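PDB 3GG9: d-3-phosphoglycerate dehydrogenase oxidoreductase protein from Ralstonia solanacearum, which probably catalyses the NAD-dependent oxidation of D-3-phosphoglycerate to its keto acid. Local coordinates for residues T59-T62 and R63-D67; I75-T78 and G79-R83. All blocks are in the same frame, centred on the assembly; numbering follows the deposited sequence. Where two conformers were deposited one is given.

Interaction 1 of 2, residues T59-T62 and R63-D67; sequences TRVT and RQLLD
A chi1 of 64° sets OG1 of T62 between its own backbone N and carbonyl carbon, and from there the hydroxyl oxygen bends over the first turn of helix 63-66 to accept from the amide of L65. This bond, T62 OG1 to L65 N, is 3.1 Å long with an N-H...O angle of 142°. The hydroxyl of T62, three residues before L65, stands in for a main-chain carbonyl: T62 is the N-cap, a place that suits a short side chain whose oxygen, one bond from CB, can accept from a first-turn N-H. Its carbonyl starts the helical bonding itself, with L66 N to T62 O at 3.0 Å and nearly straight (166°), while L65 N reaches the same oxygen only weakly.

The loop before the cap follows strand 51-54, so the contact begins the short helix 63-66 between strands 51-54 and 74-77, neighbours in a five-stranded parallel alpha/beta sheet. V61 and L66 make the apolar half: CG1 of V61 lies 3.9 Å from CD2 of L66, the two side chains crossing nearly perpendicularly. Meanwhile CG2 of V61 meets CD2 of L65 more loosely, at 4.2 Å. Branched aliphatic residues suit this inward side, where L65 continues onto L42 and A43 of helix 39-45 and L66 onto A93 and C94 of helix 91-97. R63 points its CB away from the loop, and its guanidinium forms a salt bridge with D96 of helix 91-97.

Interaction 2 of 2, residues I75-T78 and G79-R83; sequences ISQT and GRVSR. With SO4 (sulfate ion), chain E.
A sulfate-binding loop follows strand 74-77 in the parallel sheet, and Q77, G79, R80 and V81 shape it where the chain leaves the strand. With CG anti to the backbone N (chi1 -176°) and the chain bent at chi2, the amide of Q77 curls forward over the main chain to the carbonyl of T78. NE2 of Q77 donates to O of T78 at 2.9 Å, almost straight at 170°, and the acceptor lies in the amide plane. R56 draws on the same places, its carbonyl accepting from Q77 NE2 and its guanidinium donating to T78 O and R80 O.

The aliphatic part of Q77 carries the contact across the turn. Its CB rests 3.7 Å from CG2 of V81, and its CG lies 3.8 Å from R80 O. G79 turns the chain with a positive phi of 74°, and its lack of a side chain lets the anion sit close, sulfate O2 lying 3.4 Å from G79 CA. The next amide, R80 N, donates to that oxygen at 2.7 Å. The methylenes of R80 run alongside the anion, CG 3.4 Å from O2, while R224 and Y312 also bind it.

The sulfate probably came from the crystallisation liquor, but a main-chain N-H joined by an arginine and a tyrosine makes a site suited to an anionic group, consistent with an enzyme whose presumed substrate carries a phosphate and a carboxylate.

Overall arrangement
Interactions 1 and 2 come one after the other along the chain, with centres about 15 Å apart, and meet where V61 CG1 packs on I75 CD1 at 4.0 Å. Both lean on helix 91-97, through L66 in the first and I75 and V81 in the second. Interaction 1 is partly buried and opens a helix: main-chain amides find acceptors in T62, L65 and L66 are buried, Q64 is exposed and R63 partly so. Interaction 2 is more deeply buried and ends a strand; its two segments touch by packing, polar groups being met largely by neighbours such as R56, L54 and E103, and by the anion. One places amides on oxygens of T62, the other an amide on a bound ion.

Interaction 1 of 2, residues T59-T62 and R63-D67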
# COMPACT_ATOMS: atom_id res chain seq x y z
N THR A 59 -21.06 1.86 -17.55
CA THR A 59 -21.94 2.35 -18.62
C THR A 59 -23.35 2.53 -18.07
O THR A 59 -23.86 1.65 -17.36
CB THR A 59 -21.94 1.40 -19.86
OG1 THR A 59 -20.70 1.52 -20.55
CG2 THR A 59 -23.06 1.74 -20.85
N ARG A 60 -23.96 3.68 -18.34
CA ARG A 60 -25.37 3.85 -17.99
C ARG A 60 -26.31 3.50 -19.13
O ARG A 60 -26.01 3.77 -20.29
CB ARG A 60 -25.69 5.24 -17.42
CG ARG A 60 -24.86 6.41 -17.88
CD ARG A 60 -25.31 7.71 -17.16
NE ARG A 60 -25.55 7.49 -15.73
CZ ARG A 60 -26.75 7.49 -15.14
NH1 ARG A 60 -27.85 7.70 -15.86
NH2 ARG A 60 -26.85 7.27 -13.84
N VAL A 61 -27.44 2.89 -18.79
CA VAL A 61 -28.41 2.47 -19.79
C VAL A 61 -29.65 3.35 -19.67
O VAL A 61 -30.42 3.25 -18.70
CB VAL A 61 -28.72 0.95 -19.67
CG1 VAL A 61 -29.92 0.56 -20.53
CG2 VAL A 61 -27.50 0.14 -20.09
N THR A 62 -29.80 4.23 -20.65
CA THR A 62 -30.89 5.21 -20.71
C THR A 62 -32.03 4.71 -21.62
O THR A 62 -31.82 3.82 -22.45
CB THR A 62 -30.37 6.54 -21.27
OG1 THR A 62 -29.92 6.35 -22.62
CG2 THR A 62 -29.20 7.10 -20.43
N ARG A 63 -33.22 5.30 -21.46
CA ARG A 63 -34.34 5.10 -22.40
C ARG A 63 -33.94 5.42 -23.84
O ARG A 63 -34.32 4.69 -24.76
CB ARG A 63 -35.56 5.94 -21.99
CG ARG A 63 -36.85 5.61 -22.78
CD ARG A 63 -38.09 6.36 -22.27
NE ARG A 63 -38.61 5.84 -21.00
CZ ARG A 63 -39.47 4.82 -20.89
NH1 ARG A 63 -39.87 4.44 -19.68
NH2 ARG A 63 -39.93 4.18 -21.96
N GLN A 64 -33.17 6.50 -24.01
CA GLN A 64 -32.73 6.93 -25.34
C GLN A 64 -31.81 5.91 -26.01
O GLN A 64 -31.78 5.80 -27.24
CB GLN A 64 -32.10 8.33 -25.31
CG GLN A 64 -31.76 8.90 -23.92
CD GLN A 64 -32.98 9.41 -23.15
OE1 GLN A 64 -33.17 9.07 -21.98
NE2 GLN A 64 -33.80 10.22 -23.81
N LEU A 65 -31.06 5.16 -25.20
CA LEU A 65 -30.24 4.08 -25.71
C LEU A 65 -31.12 2.90 -26.09
O LEU A 65 -30.99 2.37 -27.18
CB LEU A 65 -29.17 3.67 -24.69
CG LEU A 65 -28.26 2.51 -25.11
CD1 LEU A 65 -27.36 2.91 -26.29
CD2 LEU A 65 -27.47 2.01 -23.90
N LEU A 66 -32.04 2.53 -25.19
CA LEU A 66 -32.94 1.40 -25.43
C LEU A 66 -33.83 1.58 -26.68
O LEU A 66 -34.18 0.60 -27.34
CB LEU A 66 -33.78 1.11 -24.19
CG LEU A 66 -32.97 0.65 -22.98
CD1 LEU A 66 -33.75 0.85 -21.70
CD2 LEU A 66 -32.50 -0.80 -23.11
N ASP A 67 -34.18 2.84 -26.97
CA ASP A 67 -34.90 3.22 -28.20
C ASP A 67 -34.12 2.85 -29.46
O ASP A 67 -34.72 2.57 -30.49
CB ASP A 67 -35.15 4.74 -28.23
CG ASP A 67 -36.20 5.19 -27.24
OD1 ASP A 67 -36.23 6.40 -26.93
OD2 ASP A 67 -36.99 4.35 -26.75

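Interaction 2 of 2, residues I75-T78 and G79-R83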
# COMPACT_ATOMS: atom_id res chain seq x y z
N ILE A 75 -30.08 -7.59 -20.21
CA ILE A 75 -28.93 -6.91 -19.62
C ILE A 75 -28.56 -7.71 -18.38
O ILE A 75 -29.40 -7.93 -17.49
CB ILE A 75 -29.24 -5.46 -19.24
CG1 ILE A 75 -29.52 -4.64 -20.51
CG2 ILE A 75 -28.05 -4.82 -18.48
CD1 ILE A 75 -30.32 -3.39 -20.22
N SER A 76 -27.32 -8.18 -18.34
CA SER A 76 -26.83 -8.91 -17.17
C SER A 76 -25.80 -8.07 -16.42
O SER A 76 -24.73 -7.77 -16.94
CB SER A 76 -26.23 -10.27 -17.56
OG SER A 76 -26.07 -11.05 -16.39
N GLN A 77 -26.16 -7.69 -15.19
CA GLN A 77 -25.39 -6.80 -14.35
C GLN A 77 -24.47 -7.58 -13.44
O GLN A 77 -24.93 -8.48 -12.71
CB GLN A 77 -26.34 -5.97 -13.48
CG GLN A 77 -25.67 -4.93 -12.62
CD GLN A 77 -24.87 -3.99 -13.47
OE1 GLN A 77 -25.39 -3.35 -14.37
NE2 GLN A 77 -23.58 -3.92 -13.22
N THR A 78 -23.18 -7.23 -13.48
CA THR A 78 -22.21 -7.72 -12.50
C THR A 78 -22.48 -6.95 -11.20
O THR A 78 -22.59 -5.73 -11.22
CB THR A 78 -20.73 -7.53 -12.97
OG1 THR A 78 -20.50 -6.17 -13.33
CG2 THR A 78 -20.37 -8.46 -14.15
N GLY A 79 -22.65 -7.67 -10.10
CA GLY A 79 -23.01 -7.05 -8.84
C GLY A 79 -24.47 -6.61 -8.78
O GLY A 79 -25.28 -7.01 -9.62
N ARG A 80 -24.79 -5.77 -7.79
CA ARG A 80 -26.18 -5.38 -7.50
C ARG A 80 -26.78 -4.38 -8.50
O ARG A 80 -26.08 -3.57 -9.11
CB ARG A 80 -26.28 -4.82 -6.06
CG ARG A 80 -25.69 -3.42 -5.87
CD ARG A 80 -25.30 -3.13 -4.41
NE ARG A 80 -26.39 -2.55 -3.63
CZ ARG A 80 -26.69 -1.24 -3.57
NH1 ARG A 80 -27.70 -0.82 -2.82
NH2 ARG A 80 -25.97 -0.36 -4.27
N VAL A 81 -28.10 -4.45 -8.65
CA VAL A 81 -28.86 -3.47 -9.43
C VAL A 81 -29.60 -2.57 -8.46
O VAL A 81 -30.40 -3.05 -7.65
CB VAL A 81 -29.88 -4.15 -10.39
CG1 VAL A 81 -30.58 -3.10 -11.26
CG2 VAL A 81 -29.21 -5.19 -11.26
N SER A 82 -29.32 -1.27 -8.53
CA SER A 82 -29.98 -0.30 -7.65
C SER A 82 -31.40 0.01 -8.11
O SER A 82 -31.64 0.34 -9.28
CB SER A 82 -29.16 0.99 -7.53
OG SER A 82 -29.12 1.70 -8.76
N ARG A 83 -32.34 -0.11 -7.18
CA ARG A 83 -33.76 0.13 -7.46
C ARG A 83 -34.14 1.61 -7.35
O ARG A 83 -35.22 2.01 -7.80
CB ARG A 83 -34.63 -0.72 -6.51
CG ARG A 83 -34.35 -2.22 -6.53
CD ARG A 83 -34.48 -2.81 -7.93
NE ARG A 83 -34.95 -4.19 -7.93
CZ ARG A 83 -34.16 -5.26 -7.82
NH1 ARG A 83 -34.69 -6.47 -7.83
NH2 ARG A 83 -32.84 -5.12 -7.71
S SO4 E . -21.59 -4.50 -5.69
O1 SO4 E . -20.69 -4.61 -6.82
O2 SO4 E . -22.83 -5.19 -5.98
O3 SO4 E . -20.96 -5.12 -4.53
O4 SO4 E . -21.82 -3.08 -5.44